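Local coordinates for cell division control protein 73 (Saccharomyces cerevisiae, PDB 3V46) that works as a subunit of the PAF1 complex in transcription elongation, its C-terminal Ras-like, non-GTP-binding domain promoting association of the complex with chromatin, at residues Tyr118-Ala123 and Glu137-Asp142; Pro20-Ser25 and Phe92-Thr97. All coordinates share one frame; numbering follows the deposited sequence.

Contact 1: Tyr118-Ala123 and Glu137-Asp142; sequences YYFHFA and EKVELD
Phe120 lies beside Val139 on the helix-covered face of two parallel strands. Its CB is 4.0 Å from Val139 O. CG stands beside the backbone N, anti to the carbonyl carbon (chi1 -78°), which brings CD2 to 3.8 Å from Val139 CB and CE2 to 3.4 Å from Val139 CG1; CZ slips past at 4.1 Å from Val139 CB. Val139 CB thus sits over the ring face, offset toward its rim, in a CH-pi contact. Phe35 of helix 32-38 and Phe156 of helix 149-166 touch Phe120 too. On the reverse side of the sheet, with Tyr119 and Lys138, Glu140 CG comes obliquely to the His121 ring, 3.3 Å from His121 CE1. Five backbone bonds lace the strands in parallel register, from Tyr119 N to Glu137 O (2.8 Å) as far as Ala123 N to Leu141 O (2.8 Å). The unit is a beta-alpha-beta crossover through helix 129-133. Glu137 and Tyr118 run side by side; Glu137 bonds to Tyr155 and forms a salt bridge with Lys116, and Tyr118 OH bonds to Ser159. The chemistry implies backbone-bonded strands whose helix-facing side is mostly apolar, its polar ends satisfied largely by helix 149-166, and whose reverse is more polar.

Contact 2: Pro20-Ser25 and Phe92-Thr97; sequences PSAASS and FTTGHT
Thr94 drives its methyl, CG2, into the backbone of the loop 20-25, 3.6 Å from Pro20 O and 3.7 Å from Ala22 N, while its CB packs 3.9 Å from Ala22 CB. The Ala22 methyl is shared: its other neighbour is the His96 ring, whose CE1 comes to 3.6 Å from Ala22 CB at an oblique angle. Pro20 meets the start of 92-97, its CD lying 3.7 Å from Phe92 O. Polar linkage is indirect, through one water that donates to Thr94 O at 2.8 Å and also pairs with Ser24 OG, at a separation short enough to leave its exact length doubtful. Both segments lie where the chain leaves the C-terminal ends of neighbouring parallel strands, 16-18 and 88-92. In the P-loop NTPase fold the loop between the first strand and the helix after it carries the phosphate-binding P-loop; here that place is taken by Pro20-Ser25, which has neither glycine nor lysine, consistent with a Ras-like domain that does not bind GTP. Behind the first shell, the chain from Ala22 to Ser25 forms a type I turn, and Ser25 OG accepts from Ala22 N at 2.8 Å, nearly straight (169°), fixing the residue that meets Thr94. On the other side Thr94 OG1 lies between its backbone N and carbonyl carbon (chi1 61°), where it accepts from His96 N at 3.1 Å in an ST turn; the same rotation turns CG2 to the Pro20 side. Gly95, with positive phi, lets the chain bend between them, and its O takes a bond from His130 NE2. Farther out, Gln99 grips Phe92 O and Thr94 N through its side-chain amide.

In the fold
Contact 1 is partly buried and joins two adjacent strands of the sheet, 116-122 and the outermost 136-141; contact 2 lies at the surface, where the loops after strands 16-18 and 88-92 meet. Regular backbone bonding and packing of aromatic on aliphatic side chains hold the first, whereas methyl contacts and a bridging water link the second, whose bonds serve mainly to shape each loop internally. Strand 88-92 neighbours 116-122, so the two sites touch: Tyr118 O lies 2.9 Å from Thr93 N, a probable hydrogen bond, and Phe120 CE1 packs 3.5 Å from Phe92 CE2. The centres are about 12 Å apart, the buried aromatic layer of contact 1 running on into the start of segment 92-97.

Contact 1: Tyr118-Ala123 and Glu137-Asp142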
ATOM      1  N   TYR A 118       1.488   2.713  -5.313  1.00 13.11           N
ATOM      2  CA  TYR A 118       2.338   3.616  -4.544  1.00 13.72           C
ATOM      3  C   TYR A 118       3.761   3.091  -4.555  1.00 13.58           C
ATOM      4  O   TYR A 118       3.984   1.877  -4.567  1.00 14.80           O
ATOM      5  CB  TYR A 118       1.877   3.705  -3.082  1.00 14.73           C
ATOM      6  CG  TYR A 118       0.515   4.319  -2.899  1.00 14.24           C
ATOM      7  CD1 TYR A 118      -0.626   3.531  -2.901  1.00 15.43           C
ATOM      8  CD2 TYR A 118       0.364   5.684  -2.735  1.00 16.97           C
ATOM      9  CE1 TYR A 118      -1.862   4.071  -2.734  1.00 16.28           C
ATOM     10  CE2 TYR A 118      -0.893   6.244  -2.564  1.00 19.81           C
ATOM     11  CZ  TYR A 118      -1.997   5.423  -2.563  1.00 17.44           C
ATOM     12  OH  TYR A 118      -3.255   5.955  -2.404  1.00 20.74           O
ATOM     13  N   TYR A 119       4.717   4.013  -4.560  1.00 14.44           N
ATOM     14  CA  TYR A 119       6.119   3.684  -4.404  1.00 14.81           C
ATOM     15  C   TYR A 119       6.701   4.621  -3.342  1.00 15.99           C
ATOM     16  O   TYR A 119       6.853   5.813  -3.572  1.00 17.15           O
ATOM     17  CB  TYR A 119       6.889   3.837  -5.722  1.00 15.48           C
ATOM     18  CG  TYR A 119       8.362   3.537  -5.580  1.00 15.92           C
ATOM     19  CD1 TYR A 119       8.819   2.227  -5.510  1.00 18.61           C
ATOM     20  CD2 TYR A 119       9.298   4.559  -5.521  1.00 18.26           C
ATOM     21  CE1 TYR A 119      10.156   1.939  -5.373  1.00 19.39           C
ATOM     22  CE2 TYR A 119      10.644   4.283  -5.396  1.00 20.32           C
ATOM     23  CZ  TYR A 119      11.067   2.972  -5.317  1.00 18.99           C
ATOM     24  OH  TYR A 119      12.403   2.686  -5.201  1.00 24.98           O
ATOM     25  N   PHE A 120       7.010   4.074  -2.176  1.00 15.43           N
ATOM     26  CA  PHE A 120       7.578   4.850  -1.079  1.00 17.31           C
ATOM     27  C   PHE A 120       9.093   4.709  -1.078  1.00 16.76           C
ATOM     28  O   PHE A 120       9.634   3.614  -1.287  1.00 19.44           O
ATOM     29  CB  PHE A 120       7.032   4.360   0.273  1.00 17.37           C
ATOM     30  CG  PHE A 120       5.642   4.839   0.590  1.00 18.68           C
ATOM     31  CD1 PHE A 120       4.533   4.206   0.050  1.00 22.11           C
ATOM     32  CD2 PHE A 120       5.448   5.911   1.447  1.00 20.14           C
ATOM     33  CE1 PHE A 120       3.257   4.641   0.360  1.00 25.84           C
ATOM     34  CE2 PHE A 120       4.176   6.342   1.766  1.00 24.28           C
ATOM     35  CZ  PHE A 120       3.082   5.715   1.214  1.00 25.50           C
ATOM     36  N   HIS A 121       9.780   5.820  -0.842  1.00 20.20           N
ATOM     37  CA  HIS A 121      11.231   5.802  -0.771  1.00 21.67           C
ATOM     38  C   HIS A 121      11.736   6.969   0.067  1.00 21.78           C
ATOM     39  O   HIS A 121      10.987   7.893   0.389  1.00 20.52           O
ATOM     40  CB  HIS A 121      11.835   5.867  -2.172  1.00 25.71           C
ATOM     41  CG  HIS A 121      11.572   7.159  -2.872  1.00 25.42           C
ATOM     42  ND1 HIS A 121      12.535   8.137  -3.016  1.00 30.17           N
ATOM     43  CD2 HIS A 121      10.453   7.644  -3.458  1.00 26.76           C
ATOM     44  CE1 HIS A 121      12.017   9.166  -3.662  1.00 33.09           C
ATOM     45  NE2 HIS A 121      10.756   8.894  -3.940  1.00 32.05           N
ATOM     46  N   PHE A 122      12.998   6.908   0.451  1.00 24.32           N
ATOM     47  CA  PHE A 122      13.584   7.984   1.232  1.00 22.70           C
ATOM     48  C   PHE A 122      14.001   9.132   0.346  1.00 24.85           C
ATOM     49  O   PHE A 122      14.529   8.930  -0.752  1.00 26.28           O
ATOM     50  CB  PHE A 122      14.791   7.496   2.024  1.00 22.75           C
ATOM     51  CG  PHE A 122      14.432   6.661   3.217  1.00 23.17           C
ATOM     52  CD1 PHE A 122      13.499   7.111   4.133  1.00 25.08           C
ATOM     53  CD2 PHE A 122      15.027   5.434   3.422  1.00 27.99           C
ATOM     54  CE1 PHE A 122      13.165   6.350   5.235  1.00 26.95           C
ATOM     55  CE2 PHE A 122      14.697   4.662   4.523  1.00 29.45           C
ATOM     56  CZ  PHE A 122      13.765   5.122   5.428  1.00 27.98           C
ATOM     57  N   ALA A 123      13.761  10.338   0.841  1.00 24.89           N
ATOM     58  CA  ALA A 123      14.257  11.546   0.213  1.00 31.45           C
ATOM     59  C   ALA A 123      15.757  11.391   0.011  1.00 36.61           C
ATOM     60  O   ALA A 123      16.476  11.017   0.939  1.00 35.78           O
ATOM     61  CB  ALA A 123      13.964  12.731   1.096  1.00 30.44           C
ATOM     62  N   GLU A 137       2.063   6.460  -7.593  1.00 17.73           N
ATOM     63  CA  GLU A 137       2.355   7.672  -6.867  1.00 18.82           C
ATOM     64  C   GLU A 137       3.632   7.462  -6.068  1.00 18.87           C
ATOM     65  O   GLU A 137       3.726   6.518  -5.299  1.00 18.02           O
ATOM     66  CB  GLU A 137       1.182   8.011  -5.954  1.00 25.30           C
ATOM     67  CG  GLU A 137       1.367   9.252  -5.141  1.00 30.68           C
ATOM     68  CD  GLU A 137       0.066   9.757  -4.558  1.00 37.43           C
ATOM     69  OE1 GLU A 137       0.130  10.455  -3.541  1.00 40.93           O
ATOM     70  OE2 GLU A 137      -1.016   9.459  -5.104  1.00 38.79           O
ATOM     71  N   LYS A 138       4.627   8.315  -6.288  1.00 19.94           N
ATOM     72  CA  LYS A 138       5.886   8.239  -5.564  1.00 19.06           C
ATOM     73  C   LYS A 138       5.800   9.132  -4.334  1.00 19.72           C
ATOM     74  O   LYS A 138       5.510  10.331  -4.442  1.00 26.00           O
ATOM     75  CB  LYS A 138       7.049   8.700  -6.448  1.00 20.60           C
ATOM     76  CG  LYS A 138       7.350   7.801  -7.646  1.00 20.73           C
ATOM     77  CD  LYS A 138       6.447   8.076  -8.841  1.00 21.37           C
ATOM     78  CE  LYS A 138       6.737   7.094  -9.970  1.00 22.64           C
ATOM     79  NZ  LYS A 138       5.784   7.192 -11.097  1.00 25.06           N
ATOM     80  N   VAL A 139       6.084   8.560  -3.167  1.00 18.50           N
ATOM     81  CA  VAL A 139       5.944   9.265  -1.905  1.00 19.00           C
ATOM     82  C   VAL A 139       7.263   9.207  -1.136  1.00 19.01           C
ATOM     83  O   VAL A 139       7.815   8.124  -0.919  1.00 18.46           O
ATOM     84  CB  VAL A 139       4.815   8.638  -1.061  1.00 19.82           C
ATOM     85  CG1 VAL A 139       4.635   9.399   0.241  1.00 22.84           C
ATOM     86  CG2 VAL A 139       3.519   8.612  -1.853  1.00 22.28           C
ATOM     87  N   GLU A 140       7.766  10.374  -0.734  1.00 21.83           N
ATOM     88  CA  GLU A 140       9.046  10.469  -0.035  1.00 24.50           C
ATOM     89  C   GLU A 140       8.878  10.581   1.475  1.00 20.06           C
ATOM     90  O   GLU A 140       7.968  11.251   1.968  1.00 20.76           O
ATOM     91  CB  GLU A 140       9.852  11.673  -0.545  1.00 31.32           C
ATOM     92  CG  GLU A 140      10.462  11.453  -1.919  1.00 38.92           C
ATOM     93  CD  GLU A 140      11.313  12.622  -2.405  1.00 42.84           C
ATOM     94  OE1 GLU A 140      11.627  12.653  -3.612  1.00 47.49           O
ATOM     95  OE2 GLU A 140      11.668  13.497  -1.593  1.00 41.85           O
ATOM     96  N   LEU A 141       9.760   9.897   2.194  1.00 20.69           N
ATOM     97  CA  LEU A 141       9.896  10.047   3.640  1.00 20.45           C
ATOM     98  C   LEU A 141      11.319  10.505   3.936  1.00 22.63           C
ATOM     99  O   LEU A 141      12.256  10.101   3.242  1.00 23.50           O
ATOM    100  CB  LEU A 141       9.639   8.717   4.361  1.00 22.59           C
ATOM    101  CG  LEU A 141       8.244   8.125   4.246  1.00 27.58           C
ATOM    102  CD1 LEU A 141       8.210   6.776   4.945  1.00 29.71           C
ATOM    103  CD2 LEU A 141       7.217   9.066   4.841  1.00 33.77           C
ATOM    104  N   ASP A 142      11.486  11.346   4.953  1.00 23.23           N
ATOM    105  CA  ASP A 142      12.820  11.747   5.395  1.00 24.17           C
ATOM    106  C   ASP A 142      13.494  10.552   6.062  1.00 24.83           C
ATOM    107  O   ASP A 142      12.868   9.824   6.816  1.00 25.77           O
ATOM    108  CB  ASP A 142      12.748  12.897   6.404  1.00 26.48           C
ATOM    109  CG  ASP A 142      12.405  14.240   5.771  1.00 32.65           C
ATOM    110  OD1 ASP A 142      12.599  14.425   4.546  1.00 31.44           O
ATOM    111  OD2 ASP A 142      11.963  15.135   6.528  1.00 33.12           O
TER

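Contact 2: Pro20-Ser25 and Phe92-Thr97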
ATOM      1  N   PRO A  20       3.778  -6.539  -0.599  1.00 15.37           N
ATOM      2  CA  PRO A  20       4.919  -7.451  -0.501  1.00 17.59           C
ATOM      3  C   PRO A  20       6.179  -6.638  -0.232  1.00 18.23           C
ATOM      4  O   PRO A  20       6.182  -5.422  -0.440  1.00 21.66           O
ATOM      5  CB  PRO A  20       4.990  -8.060  -1.886  1.00 19.16           C
ATOM      6  CG  PRO A  20       4.544  -6.947  -2.777  1.00 18.19           C
ATOM      7  CD  PRO A  20       3.396  -6.295  -1.997  1.00 16.10           C
ATOM      8  N   SER A  21       7.230  -7.280   0.240  1.00 18.30           N
ATOM      9  CA  SER A  21       8.433  -6.538   0.555  1.00 20.04           C
ATOM     10  C   SER A  21       9.655  -7.092  -0.151  1.00 20.38           C
ATOM     11  O   SER A  21       9.707  -8.266  -0.512  1.00 23.16           O
ATOM     12  CB  SER A  21       8.686  -6.514   2.074  1.00 26.70           C
ATOM     13  OG  SER A  21       8.943  -7.808   2.605  1.00 32.04           O
ATOM     14  N   ALA A  22      10.619  -6.210  -0.375  1.00 22.62           N
ATOM     15  CA  ALA A  22      11.963  -6.587  -0.768  1.00 21.08           C
ATOM     16  C   ALA A  22      12.923  -6.068   0.306  1.00 21.52           C
ATOM     17  O   ALA A  22      12.507  -5.393   1.248  1.00 22.89           O
ATOM     18  CB  ALA A  22      12.304  -6.019  -2.142  1.00 21.84           C
ATOM     19  N   ALA A  23      14.204  -6.387   0.188  1.00 21.52           N
ATOM     20  CA  ALA A  23      15.137  -6.004   1.228  1.00 24.37           C
ATOM     21  C   ALA A  23      15.137  -4.499   1.401  1.00 26.49           C
ATOM     22  O   ALA A  23      15.283  -3.999   2.512  1.00 26.54           O
ATOM     23  CB  ALA A  23      16.549  -6.507   0.890  1.00 26.28           C
ATOM     24  N   SER A  24      14.934  -3.788   0.295  1.00 25.99           N
ATOM     25  CA  SER A  24      15.015  -2.332   0.264  1.00 29.33           C
ATOM     26  C   SER A  24      13.743  -1.636   0.751  1.00 23.44           C
ATOM     27  O   SER A  24      13.724  -0.418   0.910  1.00 25.73           O
ATOM     28  CB  SER A  24      15.293  -1.877  -1.165  1.00 33.82           C
ATOM     29  OG  SER A  24      14.274  -2.352  -2.032  1.00 40.88           O
ATOM     30  N   SER A  25      12.690  -2.402   0.996  1.00 21.54           N
ATOM     31  CA  SER A  25      11.392  -1.813   1.326  1.00 19.04           C
ATOM     32  C   SER A  25      11.453  -0.984   2.587  1.00 17.03           C
ATOM     33  O   SER A  25      11.964  -1.439   3.603  1.00 19.83           O
ATOM     34  CB  SER A  25      10.346  -2.902   1.511  1.00 23.04           C
ATOM     35  OG  SER A  25      10.034  -3.504   0.268  1.00 24.70           O
ATOM     36  N   PHE A  92       1.376  -1.402  -2.890  1.00 12.11           N
ATOM     37  CA  PHE A  92       2.672  -0.813  -2.624  1.00 12.35           C
ATOM     38  C   PHE A  92       3.698  -1.594  -3.416  1.00 13.71           C
ATOM     39  O   PHE A  92       3.710  -2.827  -3.376  1.00 14.76           O
ATOM     40  CB  PHE A  92       3.018  -0.881  -1.135  1.00 13.41           C
ATOM     41  CG  PHE A  92       2.232   0.063  -0.268  1.00 15.54           C
ATOM     42  CD1 PHE A  92       0.886   0.281  -0.478  1.00 21.46           C
ATOM     43  CD2 PHE A  92       2.838   0.719   0.771  1.00 20.94           C
ATOM     44  CE1 PHE A  92       0.170   1.149   0.340  1.00 22.39           C
ATOM     45  CE2 PHE A  92       2.122   1.578   1.590  1.00 21.83           C
ATOM     46  CZ  PHE A  92       0.795   1.781   1.382  1.00 21.19           C
ATOM     47  N   THR A  93       4.583  -0.885  -4.114  1.00 14.62           N
ATOM     48  CA  THR A  93       5.546  -1.539  -4.989  1.00 12.90           C
ATOM     49  C   THR A  93       6.963  -1.516  -4.438  1.00 15.05           C
ATOM     50  O   THR A  93       7.391  -0.557  -3.792  1.00 18.14           O
ATOM     51  CB  THR A  93       5.573  -0.883  -6.379  1.00 20.98           C
ATOM     52  OG1 THR A  93       5.928   0.497  -6.243  1.00 20.32           O
ATOM     53  CG2 THR A  93       4.228  -0.984  -7.046  1.00 21.56           C
ATOM     54  N   THR A  94       7.682  -2.593  -4.720  1.00 18.11           N
ATOM     55  CA  THR A  94       9.048  -2.775  -4.259  1.00 21.72           C
ATOM     56  C   THR A  94      10.008  -2.166  -5.246  1.00 23.41           C
ATOM     57  O   THR A  94      11.136  -1.849  -4.905  1.00 27.83           O
ATOM     58  CB  THR A  94       9.408  -4.269  -4.170  1.00 21.97           C
ATOM     59  OG1 THR A  94       9.287  -4.859  -5.469  1.00 22.64           O
ATOM     60  CG2 THR A  94       8.485  -4.985  -3.196  1.00 24.67           C
ATOM     61  N   GLY A  95       9.555  -2.035  -6.486  1.00 21.96           N
ATOM     62  CA  GLY A  95      10.424  -1.612  -7.566  1.00 30.14           C
ATOM     63  C   GLY A  95      10.892  -2.755  -8.451  1.00 30.38           C
ATOM     64  O   GLY A  95      11.576  -2.515  -9.432  1.00 37.40           O
ATOM     65  N   HIS A  96      10.544  -3.993  -8.110  1.00 27.85           N
ATOM     66  CA  HIS A  96      10.884  -5.142  -8.959  1.00 28.24           C
ATOM     67  C   HIS A  96       9.694  -5.482  -9.836  1.00 31.36           C
ATOM     68  O   HIS A  96       8.593  -5.668  -9.330  1.00 31.36           O
ATOM     69  CB  HIS A  96      11.229  -6.362  -8.119  1.00 29.89           C
ATOM     70  CG  HIS A  96      12.447  -6.183  -7.272  1.00 35.14           C
ATOM     71  ND1 HIS A  96      12.501  -6.595  -5.959  1.00 41.38           N
ATOM     72  CD2 HIS A  96      13.659  -5.646  -7.552  1.00 37.20           C
ATOM     73  CE1 HIS A  96      13.695  -6.316  -5.464  1.00 39.49           C
ATOM     74  NE2 HIS A  96      14.411  -5.733  -6.406  1.00 40.10           N
ATOM     75  N   THR A  97       9.909  -5.590 -11.146  1.00 35.72           N
ATOM     76  CA  THR A  97       8.801  -5.883 -12.041  1.00 38.74           C
ATOM     77  C   THR A  97       8.267  -7.297 -11.804  1.00 37.28           C
ATOM     78  O   THR A  97       7.096  -7.567 -12.054  1.00 39.90           O
ATOM     79  CB  THR A  97       9.184  -5.697 -13.518  1.00 45.62           C
ATOM     80  OG1 THR A  97       9.800  -4.412 -13.697  1.00 46.84           O
ATOM     81  CG2 THR A  97       7.946  -5.785 -14.400  1.00 49.13           C
TER
HETATM   82  O   HOH W   1      12.066  -1.167  -2.322  1.00 44.74           O